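Local coordinates for protein putative metal-dependent hydrolase (Parabacteroides distasonis ATCC 8503, PDB 3KL7) that probably acts as a zinc-dependent hydrolase of the metallo-beta-lactamase superfamily, holding two zinc ions at its presumed active site, at residues A[69-74]-A[94-99]; A[122-127]-A[146-151]; A[130-135]-A[162-167]; A[174-179]-A[201-206]; A[181-186]-A[207-212]. All blocks are in the same frame, centred on the assembly; numbering follows the deposited sequence.

Contact 1. Residues A[69-74]-A[94-99]; sequences ILITHE and IIANEN. With ZN (zinc ion), chain C.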
# COMPACT_ATOMS: atom_id res chain seq x y z
N ILE A 69 4.49 -0.80 11.56
CA ILE A 69 4.56 0.28 10.57
C ILE A 69 5.27 -0.22 9.33
O ILE A 69 6.40 -0.70 9.39
CB ILE A 69 5.31 1.54 11.14
CG1 ILE A 69 4.60 2.05 12.42
CG2 ILE A 69 5.41 2.69 10.02
CD1 ILE A 69 5.36 3.10 13.19
N LEU A 70 4.57 -0.14 8.21
CA LEU A 70 5.09 -0.56 6.92
C LEU A 70 5.51 0.67 6.10
O LEU A 70 4.69 1.55 5.87
CB LEU A 70 3.98 -1.26 6.13
CG LEU A 70 3.98 -2.75 5.97
CD1 LEU A 70 5.34 -3.24 5.44
CD2 LEU A 70 3.64 -3.39 7.29
N ILE A 71 6.75 0.71 5.66
CA ILE A 71 7.17 1.76 4.72
C ILE A 71 7.49 1.16 3.35
O ILE A 71 8.32 0.24 3.23
CB ILE A 71 8.41 2.51 5.20
CG1 ILE A 71 8.20 3.01 6.63
CG2 ILE A 71 8.72 3.68 4.25
CD1 ILE A 71 6.91 3.79 6.83
N THR A 72 6.83 1.68 2.30
CA THR A 72 7.09 1.21 0.91
C THR A 72 8.40 1.79 0.32
O THR A 72 9.18 1.07 -0.32
CB THR A 72 5.94 1.61 -0.03
OG1 THR A 72 5.76 3.03 0.02
CG2 THR A 72 4.64 0.91 0.37
N HIS A 73 8.63 3.09 0.53
CA HIS A 73 9.87 3.73 0.06
C HIS A 73 10.10 5.07 0.71
O HIS A 73 9.25 5.54 1.48
CB HIS A 73 9.90 3.84 -1.49
CG HIS A 73 8.87 4.76 -2.06
ND1 HIS A 73 7.51 4.52 -1.95
CD2 HIS A 73 8.99 5.90 -2.78
CE1 HIS A 73 6.85 5.49 -2.56
NE2 HIS A 73 7.72 6.34 -3.07
N GLU A 74 11.23 5.69 0.38
CA GLU A 74 11.84 6.76 1.18
C GLU A 74 11.34 8.19 0.91
O GLU A 74 11.66 9.10 1.66
CB GLU A 74 13.35 6.74 0.97
CG GLU A 74 13.80 7.34 -0.35
CD GLU A 74 15.14 6.84 -0.80
OE1 GLU A 74 15.21 5.73 -1.38
OE2 GLU A 74 16.14 7.56 -0.58
N ILE A 94 8.84 -1.96 12.82
CA ILE A 94 8.85 -1.23 11.55
C ILE A 94 9.39 -2.18 10.46
O ILE A 94 10.46 -2.75 10.63
CB ILE A 94 9.74 0.03 11.65
CG1 ILE A 94 9.20 0.97 12.73
CG2 ILE A 94 9.83 0.76 10.28
CD1 ILE A 94 10.11 2.17 13.05
N ILE A 95 8.64 -2.36 9.37
CA ILE A 95 9.09 -3.17 8.22
C ILE A 95 9.22 -2.23 7.00
O ILE A 95 8.26 -1.56 6.65
CB ILE A 95 8.07 -4.34 7.86
CG1 ILE A 95 8.06 -5.43 8.96
CG2 ILE A 95 8.48 -5.04 6.56
CD1 ILE A 95 7.47 -4.99 10.28
N ALA A 96 10.40 -2.18 6.38
CA ALA A 96 10.68 -1.15 5.35
C ALA A 96 11.64 -1.63 4.27
O ALA A 96 12.29 -2.66 4.41
CB ALA A 96 11.24 0.11 6.03
N ASN A 97 11.72 -0.88 3.17
CA ASN A 97 12.75 -1.13 2.18
C ASN A 97 14.07 -0.67 2.75
O ASN A 97 14.09 0.05 3.73
CB ASN A 97 12.43 -0.44 0.83
CG ASN A 97 12.52 1.08 0.91
OD1 ASN A 97 12.18 1.68 1.92
ND2 ASN A 97 12.99 1.72 -0.20
N GLU A 98 15.16 -1.08 2.14
CA GLU A 98 16.47 -0.84 2.71
C GLU A 98 16.79 0.66 2.91
O GLU A 98 17.24 1.07 3.97
CB GLU A 98 17.53 -1.52 1.87
CG GLU A 98 18.96 -1.11 2.24
CD GLU A 98 20.03 -2.00 1.62
OE1 GLU A 98 19.70 -2.81 0.74
OE2 GLU A 98 21.20 -1.87 2.01
N ASN A 99 16.55 1.47 1.88
CA ASN A 99 16.86 2.89 1.97
C ASN A 99 16.09 3.60 3.09
O ASN A 99 16.64 4.49 3.75
CB ASN A 99 16.61 3.59 0.64
CG ASN A 99 17.69 3.35 -0.35
OD1 ASN A 99 18.59 2.57 -0.10
ND2 ASN A 99 17.61 4.01 -1.47
ZN ZN C . 7.40 8.03 -4.58
O HOH W 1 6.51 9.50 -3.49
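Ile69 runs beside Ile94 where two parallel strands form the sheet part of a beta-alpha-beta unit, linked through helix 81-87, in a metallo-beta-lactamase fold. Ile69 O accepts the N-H of Ile95 at 2.8 Å. Leu70 turns to the other face of the sheet, its CD1 lying alongside Ile95 CG2 (3.8 Å). Ile71 N then returns a bond to Ile95 O, 2.9 Å long, while Ile71 CB packs on Ala96 CB. Thr72 lies in the loop that brings His73 to the metal; its OG1 accepts from His73 ND1 at 3.0 Å and is also bonded to Asp52, a link that probably helps fix the imidazole. With CG lodged between the backbone N and the carbonyl carbon (chi1 66°), the His73 ring leads away from Asn97, and NE2 binds the chain C zinc ion at 2.3 Å beside His75, His140 and Asp162. Asn97, packed against Thr72 O and His73 CA, is the N-cap of helix 98-104, with OD1 bonded to Ser100 and ND2 to Arg144 O. Last, Glu74 OE1 accepts a hydrogen bond from Asn99 ND2 on the syn side, a little out of the carboxylate plane, at 3.0 Å, with carboxylate and amide planes 85° apart.

Contact 2. Residues A[122-127]-A[146-151]; sequences MKIEAV and NGYILT
The Tyr148 ring has Glu125 O at its edge, near the ring plane, while Ile124 CG2 comes in obliquely and stops 3.8 Å from Tyr148 CD1. The Tyr148 hydroxyl lies in the amide plane of Asn146, whose ND2 donates to Tyr148 OH at 3.1 Å and also bonds Leu110 O; the same hydroxyl is bonded to Ile71 O of the other sheet. Ala126 CB meets that amide, 3.9 Å from Asn146 CG. Further along this buried side, Leu150 CD2 touches both Ile124 CG2 (3.9 Å) and the selenium SE of selenomethionine Met122 (4.0 Å). On the reverse side, Val127 CG1, set beside its backbone N (chi1 -69°), touches Ile149 CD1, the two side chains crossing at about a right angle; Val127 CG2, between the backbone N and the carbonyl carbon, lies 3.5 Å from Gly147 O. Glu125 OE2 is salt-bridged to Arg156 and approaches water 2 at 2.7 Å, a water that also reaches Ile149 O and Thr151 OG1. Along the backbone, the hydrogen-bonded pairs Lys123-Thr151, Glu125-Ile149 and Val127-Gly147 supply six bonds. Such a ladder of antiparallel neighbours, joined by a long loop that carries a zinc ligand, belongs to the second sheet of the metallo-beta-lactamase sandwich.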
# COMPACT_ATOMS: atom_id res chain seq x y z
N MSE A 122 -0.07 -11.90 10.30
CA MSE A 122 0.05 -11.17 9.04
C MSE A 122 1.32 -11.52 8.30
O MSE A 122 2.42 -11.11 8.71
CB MSE A 122 0.02 -9.66 9.28
CG MSE A 122 0.10 -8.86 7.98
SE MSE A 122 0.15 -6.99 8.24
CE MSE A 122 1.95 -6.85 8.88
N LYS A 123 1.18 -12.28 7.21
CA LYS A 123 2.30 -12.64 6.37
C LYS A 123 2.57 -11.47 5.47
O LYS A 123 1.64 -10.84 4.99
CB LYS A 123 1.99 -13.90 5.53
CG LYS A 123 3.07 -14.26 4.51
CD LYS A 123 2.82 -15.62 3.86
CE LYS A 123 1.68 -15.54 2.83
NZ LYS A 123 1.58 -16.76 2.00
N ILE A 124 3.85 -11.17 5.25
CA ILE A 124 4.24 -10.08 4.35
C ILE A 124 5.08 -10.62 3.22
O ILE A 124 6.01 -11.38 3.44
CB ILE A 124 5.10 -8.98 5.07
CG1 ILE A 124 4.48 -8.55 6.39
CG2 ILE A 124 5.25 -7.78 4.19
CD1 ILE A 124 5.37 -7.57 7.20
N GLU A 125 4.77 -10.19 2.00
CA GLU A 125 5.64 -10.44 0.87
C GLU A 125 5.99 -9.11 0.24
O GLU A 125 5.12 -8.29 0.01
CB GLU A 125 4.95 -11.38 -0.15
CG GLU A 125 4.46 -12.69 0.50
CD GLU A 125 3.49 -13.45 -0.37
OE1 GLU A 125 3.95 -14.16 -1.30
OE2 GLU A 125 2.25 -13.36 -0.11
N ALA A 126 7.27 -8.88 -0.01
CA ALA A 126 7.71 -7.67 -0.68
C ALA A 126 7.84 -7.94 -2.19
O ALA A 126 8.50 -8.91 -2.62
CB ALA A 126 9.06 -7.16 -0.09
N VAL A 127 7.22 -7.09 -2.97
CA VAL A 127 7.20 -7.24 -4.40
C VAL A 127 7.73 -5.93 -5.03
O VAL A 127 7.82 -4.92 -4.35
CB VAL A 127 5.77 -7.57 -4.90
CG1 VAL A 127 5.35 -9.01 -4.46
CG2 VAL A 127 4.76 -6.53 -4.39
N ASN A 146 9.58 -1.11 -2.50
CA ASN A 146 8.70 -2.27 -2.31
C ASN A 146 7.27 -1.95 -2.47
O ASN A 146 6.80 -0.89 -2.06
CB ASN A 146 8.85 -2.83 -0.87
CG ASN A 146 10.19 -3.46 -0.61
OD1 ASN A 146 10.85 -3.97 -1.53
ND2 ASN A 146 10.60 -3.43 0.65
N GLY A 147 6.55 -2.86 -3.08
CA GLY A 147 5.13 -3.02 -2.79
C GLY A 147 5.05 -4.16 -1.77
O GLY A 147 6.05 -4.85 -1.56
N TYR A 148 3.88 -4.35 -1.12
CA TYR A 148 3.67 -5.43 -0.13
C TYR A 148 2.38 -6.18 -0.35
O TYR A 148 1.39 -5.59 -0.70
CB TYR A 148 3.65 -4.87 1.31
CG TYR A 148 4.90 -4.19 1.67
CD1 TYR A 148 6.08 -4.91 1.84
CD2 TYR A 148 4.94 -2.81 1.83
CE1 TYR A 148 7.25 -4.27 2.17
CE2 TYR A 148 6.10 -2.18 2.15
CZ TYR A 148 7.27 -2.91 2.32
OH TYR A 148 8.45 -2.27 2.63
N ILE A 149 2.41 -7.50 -0.16
CA ILE A 149 1.20 -8.29 -0.10
C ILE A 149 1.08 -8.72 1.35
O ILE A 149 1.99 -9.36 1.90
CB ILE A 149 1.26 -9.57 -1.00
CG1 ILE A 149 1.69 -9.23 -2.42
CG2 ILE A 149 -0.08 -10.28 -1.03
CD1 ILE A 149 1.89 -10.47 -3.30
N LEU A 150 -0.03 -8.36 1.97
CA LEU A 150 -0.30 -8.65 3.35
C LEU A 150 -1.38 -9.66 3.40
O LEU A 150 -2.45 -9.45 2.82
CB LEU A 150 -0.75 -7.38 4.06
CG LEU A 150 0.20 -6.23 3.89
CD1 LEU A 150 -0.36 -4.97 4.55
CD2 LEU A 150 1.55 -6.61 4.48
N THR A 151 -1.13 -10.77 4.08
CA THR A 151 -2.11 -11.83 4.15
C THR A 151 -2.62 -11.98 5.59
O THR A 151 -1.85 -12.18 6.51
CB THR A 151 -1.51 -13.18 3.65
OG1 THR A 151 -0.97 -13.00 2.32
CG2 THR A 151 -2.60 -14.28 3.64
O HOH W 2 1.46 -12.04 2.08

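Contact 3. Residues A[130-135]-A[162-167]; sequences YNTTPG and DTEDIP. With ZN (zinc ion), chain C; ZN (zinc ion), chain D.
In two loops at the dinuclear zinc site, one of which supplies its bridging aspartate, Glu164 reaches across to the side chain of Asn131 and the backbone N-H groups of Thr132 and Thr133. Its CG lies beside the backbone N (chi1 -86°), and the chain extends beyond to the donors. Three of these, all out of the carboxylate plane, grip Glu164 OE1: Asn131 ND2 at 3.0 Å, Thr132 N at 2.8 Å in a bent bond and Thr133 N in a nearly straight one (177°). Glu164 OE2 bonds Gln192, and its contact with the Thr133 hydroxyl is too short to trust. In addition, Glu164 N donates to Tyr130 O at 3.0 Å. The Tyr130 ring receives Ile166 over one face in a CH-pi contact, CG2 standing 3.6 Å from the ring centroid and 13° off its normal; that methyl also presses on Thr132 CG2 (3.5 Å). At the other end Asp162 OD2 bridges both metals, 2.3 Å from the chain C zinc ion and 2.1 Å from that of chain D. Asn131 OD1 bonds His140, a ligand of the first; the loop pair thus joins second-shell Asn131 to a bridging aspartate, characteristic of many dinuclear hydrolases of the metallo-beta-lactamase superfamily.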
# COMPACT_ATOMS: atom_id res chain seq x y z
N TYR A 130 8.25 0.02 -9.34
CA TYR A 130 9.18 0.93 -10.08
C TYR A 130 8.56 1.49 -11.37
O TYR A 130 7.52 1.00 -11.86
CB TYR A 130 10.48 0.21 -10.43
CG TYR A 130 10.28 -1.01 -11.31
CD1 TYR A 130 9.94 -2.25 -10.75
CD2 TYR A 130 10.45 -0.94 -12.70
CE1 TYR A 130 9.75 -3.37 -11.55
CE2 TYR A 130 10.26 -2.05 -13.50
CZ TYR A 130 9.91 -3.27 -12.91
OH TYR A 130 9.73 -4.40 -13.71
N ASN A 131 9.22 2.50 -11.93
CA ASN A 131 8.75 3.17 -13.13
C ASN A 131 9.25 2.46 -14.36
O ASN A 131 10.38 1.98 -14.39
CB ASN A 131 9.22 4.63 -13.14
CG ASN A 131 8.44 5.51 -12.16
OD1 ASN A 131 8.89 5.75 -11.02
ND2 ASN A 131 7.25 5.97 -12.59
N THR A 132 8.42 2.39 -15.38
CA THR A 132 8.80 1.74 -16.64
C THR A 132 9.03 2.77 -17.77
O THR A 132 9.76 2.49 -18.72
CB THR A 132 7.76 0.75 -17.05
OG1 THR A 132 6.49 1.42 -17.14
CG2 THR A 132 7.65 -0.37 -15.99
N THR A 133 8.42 3.95 -17.65
CA THR A 133 8.56 5.00 -18.68
C THR A 133 10.00 5.53 -18.74
O THR A 133 10.58 5.88 -17.72
CB THR A 133 7.60 6.20 -18.41
OG1 THR A 133 6.27 5.73 -18.32
CG2 THR A 133 7.69 7.23 -19.50
N PRO A 134 10.58 5.57 -19.95
CA PRO A 134 11.95 6.07 -20.08
C PRO A 134 12.13 7.40 -19.36
O PRO A 134 11.31 8.28 -19.50
CB PRO A 134 12.11 6.25 -21.59
CG PRO A 134 11.18 5.28 -22.19
CD PRO A 134 9.99 5.22 -21.25
N GLY A 135 13.19 7.52 -18.57
CA GLY A 135 13.46 8.77 -17.84
C GLY A 135 12.80 8.88 -16.46
O GLY A 135 13.19 9.74 -15.64
N ASP A 162 4.58 3.04 -4.92
CA ASP A 162 4.71 3.87 -6.14
C ASP A 162 5.35 3.08 -7.29
O ASP A 162 6.50 2.69 -7.22
CB ASP A 162 5.51 5.15 -5.84
CG ASP A 162 4.69 6.19 -5.06
OD1 ASP A 162 3.47 5.94 -4.79
OD2 ASP A 162 5.25 7.26 -4.73
N THR A 163 4.55 2.85 -8.35
CA THR A 163 4.97 1.99 -9.45
C THR A 163 4.19 2.32 -10.73
O THR A 163 3.22 3.05 -10.70
CB THR A 163 4.73 0.52 -9.09
OG1 THR A 163 5.16 -0.34 -10.17
CG2 THR A 163 3.24 0.28 -8.79
N GLU A 164 4.63 1.79 -11.84
CA GLU A 164 3.85 1.83 -13.06
C GLU A 164 3.33 0.41 -13.32
O GLU A 164 3.46 -0.47 -12.45
CB GLU A 164 4.69 2.40 -14.24
CG GLU A 164 4.63 3.96 -14.30
CD GLU A 164 5.50 4.56 -15.39
OE1 GLU A 164 6.74 4.58 -15.22
OE2 GLU A 164 4.92 5.04 -16.42
N ASP A 165 2.73 0.19 -14.49
CA ASP A 165 2.15 -1.12 -14.81
C ASP A 165 3.24 -2.11 -15.18
O ASP A 165 3.38 -2.50 -16.34
CB ASP A 165 1.12 -1.01 -15.94
CG ASP A 165 1.68 -0.30 -17.19
OD1 ASP A 165 2.41 0.69 -17.03
OD2 ASP A 165 1.37 -0.74 -18.32
N ILE A 166 4.00 -2.52 -14.19
CA ILE A 166 5.17 -3.36 -14.42
C ILE A 166 4.77 -4.79 -14.73
O ILE A 166 3.69 -5.24 -14.31
CB ILE A 166 6.13 -3.31 -13.20
CG1 ILE A 166 5.42 -3.80 -11.91
CG2 ILE A 166 6.66 -1.92 -13.02
CD1 ILE A 166 6.37 -4.03 -10.75
N PRO A 167 5.63 -5.53 -15.49
CA PRO A 167 5.31 -6.90 -15.94
C PRO A 167 5.20 -7.92 -14.81
O PRO A 167 4.58 -8.97 -14.99
CB PRO A 167 6.48 -7.26 -16.89
CG PRO A 167 7.58 -6.41 -16.48
CD PRO A 167 6.96 -5.11 -15.97
ZN ZN C . 7.40 8.03 -4.58
ZN ZN D . 4.53 8.93 -3.69
O HOH W 1 6.51 9.50 -3.49

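Contact 4. Residues A[174-179]-A[201-206]; sequences DIDIAF and SPKILY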
# COMPACT_ATOMS: atom_id res chain seq x y z
N ASP A 174 -4.19 -14.45 -6.57
CA ASP A 174 -5.21 -14.52 -5.52
C ASP A 174 -5.26 -13.27 -4.63
O ASP A 174 -5.33 -13.38 -3.39
CB ASP A 174 -4.98 -15.76 -4.68
CG ASP A 174 -5.08 -17.04 -5.52
OD1 ASP A 174 -6.09 -17.22 -6.23
OD2 ASP A 174 -4.14 -17.88 -5.46
N ILE A 175 -5.25 -12.10 -5.26
CA ILE A 175 -5.33 -10.86 -4.53
C ILE A 175 -6.80 -10.50 -4.31
O ILE A 175 -7.55 -10.37 -5.26
CB ILE A 175 -4.59 -9.72 -5.25
CG1 ILE A 175 -3.09 -10.08 -5.45
CG2 ILE A 175 -4.73 -8.41 -4.48
CD1 ILE A 175 -2.26 -10.19 -4.13
N ASP A 176 -7.20 -10.38 -3.05
CA ASP A 176 -8.58 -9.98 -2.71
C ASP A 176 -8.76 -8.46 -2.85
O ASP A 176 -9.76 -7.99 -3.38
CB ASP A 176 -8.93 -10.42 -1.28
CG ASP A 176 -9.03 -11.93 -1.14
OD1 ASP A 176 -10.10 -12.51 -1.50
OD2 ASP A 176 -8.04 -12.55 -0.66
N ILE A 177 -7.79 -7.70 -2.35
CA ILE A 177 -7.88 -6.23 -2.32
C ILE A 177 -6.58 -5.61 -2.80
O ILE A 177 -5.53 -6.00 -2.38
CB ILE A 177 -8.17 -5.70 -0.89
CG1 ILE A 177 -9.49 -6.26 -0.35
CG2 ILE A 177 -8.20 -4.13 -0.89
CD1 ILE A 177 -9.58 -6.34 1.18
N ALA A 178 -6.66 -4.64 -3.69
CA ALA A 178 -5.46 -4.02 -4.21
C ALA A 178 -5.56 -2.54 -4.18
O ALA A 178 -6.59 -1.97 -4.46
CB ALA A 178 -5.17 -4.52 -5.66
N PHE A 179 -4.45 -1.92 -3.83
CA PHE A 179 -4.29 -0.50 -3.92
C PHE A 179 -3.26 -0.21 -4.99
O PHE A 179 -2.11 -0.60 -4.86
CB PHE A 179 -3.85 0.08 -2.56
CG PHE A 179 -4.88 -0.10 -1.46
CD1 PHE A 179 -5.00 -1.31 -0.80
CD2 PHE A 179 -5.72 0.93 -1.12
CE1 PHE A 179 -5.95 -1.48 0.19
CE2 PHE A 179 -6.67 0.77 -0.14
CZ PHE A 179 -6.78 -0.43 0.51
N SER A 201 -6.25 -9.18 -11.87
CA SER A 201 -7.68 -9.29 -11.53
C SER A 201 -7.98 -9.34 -10.06
O SER A 201 -8.51 -10.34 -9.56
CB SER A 201 -8.28 -10.54 -12.18
OG SER A 201 -8.38 -10.38 -13.56
N PRO A 202 -7.65 -8.26 -9.33
CA PRO A 202 -8.05 -8.24 -7.95
C PRO A 202 -9.57 -8.17 -7.85
O PRO A 202 -10.23 -7.61 -8.74
CB PRO A 202 -7.41 -6.98 -7.41
CG PRO A 202 -7.20 -6.12 -8.60
CD PRO A 202 -6.93 -7.05 -9.72
N LYS A 203 -10.13 -8.75 -6.80
CA LYS A 203 -11.53 -8.72 -6.62
C LYS A 203 -11.99 -7.29 -6.32
O LYS A 203 -12.98 -6.84 -6.84
CB LYS A 203 -11.93 -9.67 -5.52
CG LYS A 203 -11.74 -11.15 -5.90
CD LYS A 203 -11.70 -12.02 -4.69
CE LYS A 203 -11.73 -13.49 -5.05
NZ LYS A 203 -11.29 -14.32 -3.88
N ILE A 204 -11.23 -6.58 -5.49
CA ILE A 204 -11.56 -5.21 -5.11
C ILE A 204 -10.38 -4.32 -5.37
O ILE A 204 -9.27 -4.66 -5.02
CB ILE A 204 -11.95 -5.15 -3.62
CG1 ILE A 204 -13.31 -5.82 -3.43
CG2 ILE A 204 -11.98 -3.68 -3.13
CD1 ILE A 204 -13.53 -6.38 -2.10
N LEU A 205 -10.62 -3.16 -6.01
CA LEU A 205 -9.53 -2.24 -6.37
C LEU A 205 -9.79 -0.87 -5.82
O LEU A 205 -10.77 -0.23 -6.18
CB LEU A 205 -9.34 -2.16 -7.91
CG LEU A 205 -8.31 -1.09 -8.43
CD1 LEU A 205 -6.91 -1.47 -8.05
CD2 LEU A 205 -8.40 -0.89 -9.96
N TYR A 206 -8.90 -0.41 -4.95
CA TYR A 206 -8.93 0.98 -4.48
C TYR A 206 -7.82 1.78 -5.18
O TYR A 206 -6.64 1.65 -4.82
CB TYR A 206 -8.65 1.05 -2.96
CG TYR A 206 -9.75 0.51 -2.05
CD1 TYR A 206 -10.81 1.30 -1.67
CD2 TYR A 206 -9.69 -0.79 -1.56
CE1 TYR A 206 -11.80 0.81 -0.84
CE2 TYR A 206 -10.67 -1.28 -0.72
CZ TYR A 206 -11.73 -0.48 -0.37
OH TYR A 206 -12.71 -0.96 0.46
O HOH W 3 -8.26 -12.55 -7.47
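Strands 177-179 and 204-206 run parallel, their axes 4.8 Å apart at closest approach and 21° from alignment, with Ile177 level with Ile204 and Phe179 level with Tyr206. Asp176 O accepts from Ile204 N, Ala178 N donates to Ile204 O, and Ala178 O accepts from Tyr206 N at 2.8 Å; a weak bond from Lys203 N to Ile175 O precedes them. On one face Phe179 and Tyr206 lie alongside each other with ring planes 10° apart, but slid until they barely overlap, centroids 5.0 Å apart; Phe179 CE2 instead sits 3.5 Å from Tyr206 CB. Ile177 CG2 meets the edge of the Tyr206 ring in its plane, 3.7 Å from CD2, and the phenol OH beyond is bonded to Asp20 and Arg230. On the reverse face Ala178 CB packs against Pro202 CB (3.8 Å). Before the strands begin, Lys203, extended beyond CG (chi2 161°), runs beside Asp176, which carries NZ to Asp176 OD1 in a 3.2 Å salt bridge from above the carboxylate plane, while OD2 turns to the backbone N of Arg156. Parallel neighbours linked through helix 190-200 make a classical beta-alpha-beta unit, here in the second sheet of the sandwich.

Contact 5. Residues A[181-186]-A[207-212]; sequences PVNQPY and PYHYGD. With ZN (zinc ion), chain D.
His209 faces Asn183 from a backbone with positive phi (51°), unusual for a residue other than glycine, just as its strand comes to an end. CG stands anti to the backbone N (chi1 -168°), and the ring it carries bears NE2 to the chain D zinc ion at 2.2 Å, with Asp77, His78 and Asp162 as fellow ligands. ND1 lies 3.0 Å from Asn183 OD1 in a weak, bent bond, the amide standing almost perpendicular to the imidazole; OD1 is bonded to Thr187 as well. Pro181 CB packs beside His209 CB, 4.0 Å away, and Pro181 N lies in plane at the edge of the Tyr208 ring. Val182 N donates to Tyr208 O at 3.1 Å, the last rung of the parallel pairing, while Val182 CB packs on Tyr210 CB. The geometry is consistent with ND1 as a weak donor to a second-shell amide oxygen, which probably helps hold the ring's rotation, and NE2 as the metal-binding atom.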
# COMPACT_ATOMS: atom_id res chain seq x y z
N PRO A 181 -1.49 2.99 -7.41
CA PRO A 181 -1.22 4.45 -7.48
C PRO A 181 -1.49 5.04 -8.84
O PRO A 181 -1.00 4.53 -9.84
CB PRO A 181 0.27 4.53 -7.17
CG PRO A 181 0.81 3.28 -7.69
CD PRO A 181 -0.23 2.23 -7.36
N VAL A 182 -2.25 6.14 -8.88
CA VAL A 182 -2.72 6.70 -10.11
C VAL A 182 -2.54 8.24 -10.13
O VAL A 182 -3.53 9.00 -10.10
CB VAL A 182 -4.24 6.34 -10.34
CG1 VAL A 182 -4.65 6.63 -11.76
CG2 VAL A 182 -4.53 4.83 -9.96
N ASN A 183 -1.29 8.69 -10.16
CA ASN A 183 -1.01 10.10 -10.37
C ASN A 183 0.15 10.31 -11.33
O ASN A 183 0.91 9.40 -11.58
CB ASN A 183 -0.78 10.85 -9.03
CG ASN A 183 0.53 10.49 -8.36
OD1 ASN A 183 1.06 9.39 -8.53
ND2 ASN A 183 1.05 11.40 -7.58
N GLN A 184 0.25 11.51 -11.88
CA GLN A 184 1.26 11.80 -12.85
C GLN A 184 2.15 12.98 -12.41
O GLN A 184 1.68 13.90 -11.77
CB GLN A 184 0.62 12.09 -14.21
CG GLN A 184 0.15 10.80 -14.91
CD GLN A 184 1.31 9.96 -15.42
OE1 GLN A 184 1.93 10.30 -16.45
NE2 GLN A 184 1.62 8.85 -14.71
N PRO A 185 3.46 12.94 -12.77
CA PRO A 185 4.10 11.89 -13.58
C PRO A 185 4.69 10.71 -12.76
O PRO A 185 5.35 9.84 -13.32
CB PRO A 185 5.21 12.65 -14.27
CG PRO A 185 5.62 13.71 -13.25
CD PRO A 185 4.42 14.00 -12.40
N TYR A 186 4.44 10.69 -11.48
CA TYR A 186 5.16 9.81 -10.57
C TYR A 186 4.76 8.33 -10.67
O TYR A 186 5.61 7.46 -10.58
CB TYR A 186 4.97 10.32 -9.13
CG TYR A 186 5.30 11.78 -8.98
CD1 TYR A 186 6.61 12.23 -9.10
CD2 TYR A 186 4.30 12.72 -8.76
CE1 TYR A 186 6.92 13.59 -8.99
CE2 TYR A 186 4.61 14.09 -8.65
CZ TYR A 186 5.91 14.50 -8.77
OH TYR A 186 6.23 15.83 -8.65
N PRO A 207 -8.19 2.62 -6.16
CA PRO A 207 -7.18 3.56 -6.59
C PRO A 207 -6.73 4.43 -5.42
O PRO A 207 -7.56 4.93 -4.65
CB PRO A 207 -7.92 4.41 -7.63
CG PRO A 207 -9.32 4.15 -7.43
CD PRO A 207 -9.43 2.78 -6.91
N TYR A 208 -5.43 4.62 -5.27
CA TYR A 208 -4.94 5.52 -4.25
C TYR A 208 -3.74 6.33 -4.75
O TYR A 208 -3.32 6.19 -5.92
CB TYR A 208 -4.68 4.75 -2.93
CG TYR A 208 -3.32 4.06 -2.74
CD1 TYR A 208 -2.54 3.63 -3.83
CD2 TYR A 208 -2.86 3.80 -1.47
CE1 TYR A 208 -1.33 3.01 -3.64
CE2 TYR A 208 -1.65 3.17 -1.26
CZ TYR A 208 -0.89 2.77 -2.34
OH TYR A 208 0.33 2.14 -2.12
N HIS A 209 -3.24 7.22 -3.90
CA HIS A 209 -2.11 8.04 -4.29
C HIS A 209 -2.43 8.70 -5.65
O HIS A 209 -1.58 8.74 -6.55
CB HIS A 209 -0.83 7.13 -4.38
CG HIS A 209 0.48 7.88 -4.49
ND1 HIS A 209 1.02 8.27 -5.70
CD2 HIS A 209 1.38 8.25 -3.55
CE1 HIS A 209 2.18 8.88 -5.49
NE2 HIS A 209 2.42 8.88 -4.20
N TYR A 210 -3.67 9.23 -5.79
CA TYR A 210 -4.11 9.72 -7.12
C TYR A 210 -4.16 11.23 -7.35
O TYR A 210 -4.57 11.68 -8.42
CB TYR A 210 -5.42 9.04 -7.59
CG TYR A 210 -6.70 9.32 -6.76
CD1 TYR A 210 -7.47 10.43 -7.01
CD2 TYR A 210 -7.14 8.43 -5.82
CE1 TYR A 210 -8.63 10.66 -6.31
CE2 TYR A 210 -8.29 8.65 -5.10
CZ TYR A 210 -9.03 9.77 -5.35
OH TYR A 210 -10.20 10.01 -4.65
N GLY A 211 -3.71 11.99 -6.37
CA GLY A 211 -3.62 13.46 -6.50
C GLY A 211 -4.85 14.09 -7.12
O GLY A 211 -5.97 13.83 -6.69
N ASP A 212 -4.64 14.92 -8.15
CA ASP A 212 -5.75 15.60 -8.85
C ASP A 212 -6.34 14.78 -10.02
O ASP A 212 -7.14 15.29 -10.77
CB ASP A 212 -5.28 16.95 -9.41
CG ASP A 212 -4.70 17.82 -8.37
OD1 ASP A 212 -5.35 18.01 -7.30
OD2 ASP A 212 -3.59 18.36 -8.62
ZN ZN D . 4.53 8.93 -3.69
O HOH W 1 6.51 9.50 -3.49

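Contacts 1, 3 and 5 converge on the dinuclear centre although their own centres lie 13 to 20 Å apart. His73 NE2 of contact 1 comes within 3.1 Å of Asp162 OD2 in contact 3, and Asp162 OD1 within 3.2 Å of His209 NE2 in contact 5; water 1 is bound to both metals between them. Contacts 3 and 5 also meet where Asn131 ND2 approaches Tyr186 O at 3.0 Å. Contact 2 ties the two sheets together, Tyr148 OH standing 2.6 Å from Ile71 O of contact 1, and touches contact 4 through Ile149 CG2 and Ile175 CD1 (3.8 Å). Contact 4 continues along strand 204-208 into contact 5, so plain sheet pairing leads directly to a zinc ligand.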